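Local coordinates for protein putative oxidoreductase FAD-binding subunit (Sulfolobus tokodaii, PDB 4ZOH) that binds flavin-adenine dinucleotide and probably passes electrons as the flavoprotein subunit of a multi-subunit oxidoreductase of the molybdopterin dehydrogenase family, at residues B[92-97]-B[176-181]; B[116-121]-B[185-190]. All blocks are in the same frame, centred on the assembly; numbering follows the deposited sequence.

Interaction 1. Residues B[92-97]-B[176-181]; sequences ASNIGD and YQKLER. With FAD (flavin-adenine dinucleotide), chain H.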
# COMPACT_ATOMS: atom_id res chain seq x y z
N ALA B 92 26.95 31.01 22.95
CA ALA B 92 26.28 30.44 21.74
C ALA B 92 26.28 28.91 21.78
O ALA B 92 25.26 28.31 21.43
CB ALA B 92 26.95 30.92 20.48
N SER B 93 27.42 28.32 22.22
CA SER B 93 27.61 26.88 22.44
C SER B 93 26.56 26.19 23.28
O SER B 93 26.38 24.96 23.21
CB SER B 93 28.96 26.65 23.16
OG SER B 93 30.02 26.81 22.22
N ASN B 94 26.04 26.94 24.24
CA ASN B 94 25.04 26.41 25.15
C ASN B 94 23.63 26.40 24.58
O ASN B 94 22.76 25.83 25.18
CB ASN B 94 25.00 27.30 26.41
CG ASN B 94 26.12 26.97 27.36
OD1 ASN B 94 25.96 26.12 28.23
ND2 ASN B 94 27.28 27.61 27.16
N ILE B 95 23.39 27.10 23.49
CA ILE B 95 22.01 27.26 23.00
C ILE B 95 21.44 25.92 22.53
O ILE B 95 22.14 25.12 21.89
CB ILE B 95 21.92 28.30 21.86
CG1 ILE B 95 22.20 29.68 22.41
CG2 ILE B 95 20.52 28.27 21.22
CD1 ILE B 95 22.41 30.75 21.32
N GLY B 96 20.21 25.63 22.93
CA GLY B 96 19.55 24.39 22.43
C GLY B 96 20.38 23.13 22.19
O GLY B 96 21.05 22.63 23.11
N ASP B 97 20.31 22.57 20.98
CA ASP B 97 21.02 21.30 20.71
C ASP B 97 21.75 21.53 19.39
O ASP B 97 21.55 22.61 18.79
CB ASP B 97 20.01 20.15 20.69
CG ASP B 97 18.94 20.32 19.58
OD1 ASP B 97 19.26 20.67 18.40
OD2 ASP B 97 17.78 20.09 19.89
N TYR B 176 30.12 31.25 30.99
CA TYR B 176 28.65 31.26 30.93
C TYR B 176 28.22 30.07 31.72
O TYR B 176 28.72 28.97 31.47
CB TYR B 176 28.11 31.21 29.48
CG TYR B 176 26.60 31.29 29.46
CD1 TYR B 176 25.95 32.38 30.02
CD2 TYR B 176 25.81 30.27 28.87
CE1 TYR B 176 24.58 32.46 30.06
CE2 TYR B 176 24.42 30.37 28.88
CZ TYR B 176 23.82 31.47 29.47
OH TYR B 176 22.45 31.61 29.54
N GLN B 177 27.39 30.29 32.73
CA GLN B 177 26.82 29.19 33.56
C GLN B 177 25.34 29.06 33.20
O GLN B 177 24.60 30.04 33.24
CB GLN B 177 26.95 29.50 35.07
CG GLN B 177 28.41 29.62 35.56
CD GLN B 177 29.14 28.28 35.54
OE1 GLN B 177 28.56 27.24 35.82
NE2 GLN B 177 30.43 28.31 35.21
N LYS B 178 24.93 27.87 32.82
CA LYS B 178 23.57 27.66 32.40
C LYS B 178 23.01 26.56 33.26
O LYS B 178 23.48 25.45 33.21
CB LYS B 178 23.53 27.26 30.93
CG LYS B 178 22.12 27.26 30.36
CD LYS B 178 22.07 26.88 28.90
CE LYS B 178 20.60 26.81 28.45
NZ LYS B 178 20.43 26.84 26.99
N LEU B 179 21.98 26.88 34.01
CA LEU B 179 21.30 25.83 34.77
C LEU B 179 20.16 25.27 33.91
O LEU B 179 19.32 26.06 33.36
CB LEU B 179 20.78 26.36 36.13
CG LEU B 179 19.91 25.43 37.00
CD1 LEU B 179 20.60 24.16 37.43
CD2 LEU B 179 19.44 26.21 38.22
N GLU B 180 20.11 23.93 33.84
CA GLU B 180 19.15 23.22 32.99
C GLU B 180 18.83 21.83 33.53
O GLU B 180 19.69 21.09 34.03
CB GLU B 180 19.65 23.08 31.54
CG GLU B 180 20.98 22.37 31.41
CD GLU B 180 21.62 22.51 30.05
OE1 GLU B 180 21.40 23.47 29.32
OE2 GLU B 180 22.37 21.60 29.69
N ARG B 181 17.58 21.46 33.39
CA ARG B 181 17.19 20.13 33.78
C ARG B 181 17.73 19.08 32.82
O ARG B 181 18.17 18.02 33.27
CB ARG B 181 15.68 20.06 33.84
CG ARG B 181 15.20 18.78 34.51
CD ARG B 181 13.76 19.00 34.98
NE ARG B 181 12.94 19.60 33.91
CZ ARG B 181 11.61 19.78 34.00
NH1 ARG B 181 10.95 19.42 35.13
NH2 ARG B 181 10.98 20.31 32.98
PA FAD H . 13.49 33.01 13.49
O1A FAD H . 12.70 31.93 14.16
O2A FAD H . 13.71 33.02 12.04
O5B FAD H . 12.85 34.40 13.83
C5B FAD H . 12.46 34.71 15.20
C4B FAD H . 11.81 36.20 15.24
O4B FAD H . 12.73 37.24 14.73
C3B FAD H . 10.63 36.23 14.27
O3B FAD H . 9.60 37.01 14.83
C2B FAD H . 11.20 36.82 12.96
O2B FAD H . 10.22 37.48 12.14
C1B FAD H . 12.15 37.85 13.48
N9A FAD H . 13.46 38.04 12.87
C8A FAD H . 14.36 37.12 12.52
N7A FAD H . 15.48 37.74 12.08
C5A FAD H . 15.26 39.08 12.17
C6A FAD H . 16.04 40.22 11.90
N6A FAD H . 17.28 40.03 11.45
N1A FAD H . 15.53 41.45 12.09
C2A FAD H . 14.29 41.63 12.62
N3A FAD H . 13.52 40.56 12.88
C4A FAD H . 13.98 39.27 12.68
N1 FAD H . 17.34 29.67 22.36
C2 FAD H . 18.13 29.95 23.47
O2 FAD H . 18.50 31.09 23.66
N3 FAD H . 18.50 28.96 24.33
C4 FAD H . 18.09 27.69 24.14
O4 FAD H . 18.49 26.82 24.93
C4X FAD H . 17.25 27.39 23.04
N5 FAD H . 16.84 26.10 22.84
C5X FAD H . 15.98 25.82 21.73
C6 FAD H . 15.51 24.52 21.58
C7 FAD H . 14.69 24.20 20.49
C7M FAD H . 14.22 22.73 20.38
C8 FAD H . 14.31 25.20 19.57
C8M FAD H . 13.38 24.94 18.36
C9 FAD H . 14.74 26.53 19.75
C9A FAD H . 15.59 26.83 20.82
N10 FAD H . 16.05 28.15 21.05
C10 FAD H . 16.89 28.39 22.15
C1' FAD H . 15.70 29.26 20.17
C2' FAD H . 16.69 29.38 19.00
O2' FAD H . 17.92 29.92 19.51
C3' FAD H . 16.13 30.24 17.83
O3' FAD H . 16.99 29.98 16.72
C4' FAD H . 16.14 31.74 18.11
O4' FAD H . 15.44 31.96 19.34
C5' FAD H . 15.47 32.55 16.98
O5' FAD H . 16.48 32.71 15.96
P FAD H . 16.18 32.29 14.47
O1P FAD H . 17.28 32.81 13.61
O2P FAD H . 15.88 30.84 14.39
O3P FAD H . 14.89 33.19 14.26
O HOH W 1 29.41 27.30 29.36
O HOH W 2 23.98 23.95 28.09

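Interaction 2. Residues B[116-121]-B[185-190]; sequences SADYPA and DFAIVG. With FAD (flavin-adenine dinucleotide), chain H.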
# COMPACT_ATOMS: atom_id res chain seq x y z
N SER B 116 14.21 33.74 28.60
CA SER B 116 15.18 32.73 29.04
C SER B 116 16.25 32.43 28.04
O SER B 116 16.98 31.50 28.22
CB SER B 116 14.50 31.41 29.40
OG SER B 116 13.46 31.69 30.28
N ALA B 117 16.34 33.20 26.97
CA ALA B 117 17.45 33.06 25.97
C ALA B 117 18.84 33.14 26.58
O ALA B 117 19.05 33.82 27.61
CB ALA B 117 17.34 34.13 24.87
N ASP B 118 19.80 32.51 25.91
CA ASP B 118 21.19 32.59 26.34
C ASP B 118 21.87 33.93 26.01
O ASP B 118 22.41 34.59 26.94
CB ASP B 118 21.98 31.37 25.87
CG ASP B 118 21.47 30.11 26.50
OD1 ASP B 118 21.23 30.17 27.76
OD2 ASP B 118 21.26 29.08 25.76
N TYR B 119 21.78 34.38 24.76
CA TYR B 119 22.61 35.52 24.33
C TYR B 119 22.46 36.77 25.22
O TYR B 119 23.46 37.41 25.49
CB TYR B 119 22.35 35.94 22.90
CG TYR B 119 22.93 35.07 21.81
CD1 TYR B 119 24.26 34.64 21.83
CD2 TYR B 119 22.12 34.72 20.69
CE1 TYR B 119 24.78 33.87 20.78
CE2 TYR B 119 22.62 33.99 19.65
CZ TYR B 119 23.94 33.56 19.69
OH TYR B 119 24.37 32.76 18.67
N PRO B 120 21.22 37.14 25.62
CA PRO B 120 21.04 38.43 26.33
C PRO B 120 21.85 38.54 27.62
O PRO B 120 22.26 39.61 27.95
CB PRO B 120 19.52 38.43 26.68
CG PRO B 120 18.90 37.60 25.59
CD PRO B 120 19.92 36.49 25.39
N ALA B 121 22.09 37.43 28.31
CA ALA B 121 22.96 37.48 29.47
C ALA B 121 24.37 37.96 29.07
O ALA B 121 24.92 38.82 29.74
CB ALA B 121 23.00 36.17 30.21
N ASP B 185 17.67 22.10 26.82
CA ASP B 185 16.60 22.99 27.32
C ASP B 185 17.08 24.44 27.28
O ASP B 185 18.30 24.69 27.26
CB ASP B 185 16.28 22.69 28.80
CG ASP B 185 15.73 21.31 29.06
OD1 ASP B 185 15.36 20.56 28.12
OD2 ASP B 185 15.64 20.96 30.27
N PHE B 186 16.13 25.39 27.30
CA PHE B 186 16.36 26.77 27.65
C PHE B 186 16.87 26.88 29.12
O PHE B 186 16.68 25.98 29.97
CB PHE B 186 15.04 27.50 27.57
CG PHE B 186 14.72 28.00 26.19
CD1 PHE B 186 15.12 29.26 25.78
CD2 PHE B 186 14.02 27.16 25.25
CE1 PHE B 186 14.80 29.73 24.50
CE2 PHE B 186 13.74 27.64 23.97
CZ PHE B 186 14.12 28.92 23.61
N ALA B 187 17.53 27.98 29.43
CA ALA B 187 18.00 28.24 30.81
C ALA B 187 16.89 28.31 31.86
O ALA B 187 15.92 29.01 31.64
CB ALA B 187 18.81 29.53 30.84
N ILE B 188 17.05 27.57 32.96
CA ILE B 188 16.30 27.80 34.20
C ILE B 188 16.89 29.08 34.84
O ILE B 188 16.16 29.97 35.27
CB ILE B 188 16.44 26.64 35.22
CG1 ILE B 188 15.68 25.37 34.75
CG2 ILE B 188 15.91 27.10 36.59
CD1 ILE B 188 16.19 24.09 35.35
N VAL B 189 18.22 29.14 34.93
CA VAL B 189 18.95 30.36 35.29
C VAL B 189 20.20 30.44 34.37
O VAL B 189 20.87 29.44 34.16
CB VAL B 189 19.38 30.34 36.78
CG1 VAL B 189 20.20 31.59 37.05
CG2 VAL B 189 18.16 30.26 37.73
N GLY B 190 20.50 31.61 33.84
CA GLY B 190 21.78 31.78 33.15
C GLY B 190 22.59 32.95 33.68
O GLY B 190 22.06 34.04 33.84
PA FAD H . 13.49 33.01 13.49
O1A FAD H . 12.70 31.93 14.16
O2A FAD H . 13.71 33.02 12.04
O5B FAD H . 12.85 34.40 13.83
C5B FAD H . 12.46 34.71 15.20
C4B FAD H . 11.81 36.20 15.24
O4B FAD H . 12.73 37.24 14.73
C3B FAD H . 10.63 36.23 14.27
O3B FAD H . 9.60 37.01 14.83
C2B FAD H . 11.20 36.82 12.96
O2B FAD H . 10.22 37.48 12.14
C1B FAD H . 12.15 37.85 13.48
N9A FAD H . 13.46 38.04 12.87
C8A FAD H . 14.36 37.12 12.52
N7A FAD H . 15.48 37.74 12.08
C5A FAD H . 15.26 39.08 12.17
C6A FAD H . 16.04 40.22 11.90
N6A FAD H . 17.28 40.03 11.45
N1A FAD H . 15.53 41.45 12.09
C2A FAD H . 14.29 41.63 12.62
N3A FAD H . 13.52 40.56 12.88
C4A FAD H . 13.98 39.27 12.68
N1 FAD H . 17.34 29.67 22.36
C2 FAD H . 18.13 29.95 23.47
O2 FAD H . 18.50 31.09 23.66
N3 FAD H . 18.50 28.96 24.33
C4 FAD H . 18.09 27.69 24.14
O4 FAD H . 18.49 26.82 24.93
C4X FAD H . 17.25 27.39 23.04
N5 FAD H . 16.84 26.10 22.84
C5X FAD H . 15.98 25.82 21.73
C6 FAD H . 15.51 24.52 21.58
C7 FAD H . 14.69 24.20 20.49
C7M FAD H . 14.22 22.73 20.38
C8 FAD H . 14.31 25.20 19.57
C8M FAD H . 13.38 24.94 18.36
C9 FAD H . 14.74 26.53 19.75
C9A FAD H . 15.59 26.83 20.82
N10 FAD H . 16.05 28.15 21.05
C10 FAD H . 16.89 28.39 22.15
C1' FAD H . 15.70 29.26 20.17
C2' FAD H . 16.69 29.38 19.00
O2' FAD H . 17.92 29.92 19.51
C3' FAD H . 16.13 30.24 17.83
O3' FAD H . 16.99 29.98 16.72
C4' FAD H . 16.14 31.74 18.11
O4' FAD H . 15.44 31.96 19.34
C5' FAD H . 15.47 32.55 16.98
O5' FAD H . 16.48 32.71 15.96
P FAD H . 16.18 32.29 14.47
O1P FAD H . 17.28 32.81 13.61
O2P FAD H . 15.88 30.84 14.39
O3P FAD H . 14.89 33.19 14.26
O HOH W 3 13.34 29.71 32.16

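Interaction 1. Residues B[92-97]-B[176-181]
Lys178 sets out from its strand with CG anti to the backbone N (chi1 -170°) and every later torsion extended, which carries its ammonium group past the side chain of Asn94 to that residue's backbone carbonyl. Asn94 runs the other way, its CG anti to its own carbonyl carbon, and the two side chains slide past each other: Asn94 CB lies 3.9 Å from Lys178 CD. Asn94 also meets Tyr176, with ND2 3.5 Å from Tyr176 CD2; because Asn94 ND2 and CB both sit at the rim of the ring, near its plane, this is an edge contact. The amide is engaged at both ends: ND2 donates to Glu90 O and to water 1, which in turn donates to Tyr176 O, whereas water 2 sits between Asn94 OD1 and Glu180 OE1, 2.9 Å from each.

The lysine tip gathers several acceptors. Lys178 NZ donates to Asn94 O at 3.1 Å, approaching from 46° above the carbonyl plane. Lys178 NZ also donates to FAD O4, at 2.8 Å; Asp118 supplies a salt bridge and Asp185 O a further acceptor. FAD O4 is gripped twice, since Gly96 N also reaches it at 2.9 Å with an N-H...O angle of 160°. An alanine in place of Lys178 would probably strip O4 of its charged donor and leave the Asp118 carboxylate without its cationic partner. Two donors on O4 may polarise the C4 carbonyl, although the nearby Asp118 carboxylate would partly offset the lysine charge. Gly96 and Lys178 thus close, on its O4 side, the flavin pocket between the FAD-binding domain of the molybdopterin dehydrogenase family and the CO dehydrogenase flavoprotein C-terminal domain.

Interaction 2. Residues B[116-121]-B[185-190]
Phe186 and Ser116 meet at the wall of the isoalloxazine pocket, where an aromatic ring lies over the flavin in an FAD-binding fold of the molybdopterin dehydrogenase type. Asp185 opens the segment 185-190 with its carbonyl beside the flavin, O lying 3.2 Å from FAD O4. Phe186 follows. Its CG is anti to the carbonyl carbon (chi1 -85°), and the ring is laid face-on over the flavin, with FAD C4X 3.5 Å above its plane and over its centre. The same ring turns its edge to the other segment: Ser116 O lies in its plane, 3.8 Å from Phe186 CD1. Ala187 then points its methyl group toward segment 116-121, with CB 3.8 Å from Ser116 O and 4.0 Å from Asp118 OD1. At the end, Gly190 passes Ala121, whose CB approaches Gly190 O.

Asp118 reads the pyrimidine edge of the flavin from the other segment, as two bonds of opposite sense attest: its backbone N donates to FAD O2 at an angle of 161°, and its OD2 accepts from FAD N3 at 140°. Tyr176 holds the other carboxylate oxygen. A last link is water 3, which donates to Ala187 O at 2.7 Å and is also hydrogen-bonded to Ser116 OG.

In the fold
From the N terminus the chain passes helix 88-93 and residues 92-97, then 116-121 leading into helix 119-125, before strand 173-179 returns to 92-97 and closes interaction 1 across 78 intervening residues. The next segment, 185-190, comes back to 116-121 and closes interaction 2 across 63. The segments alternate, so the two loops cross rather than nest. Both closures join the FAD-binding domain to the C-terminal domain, through strand 173-179 and the loop that leads into its antiparallel neighbour 189-198. Their centres lie about 7 Å apart, and they touch directly: Asp118 of interaction 2 takes a salt bridge from Lys178 and a probable hydrogen bond from Tyr176 of interaction 1. Both border the same flavin.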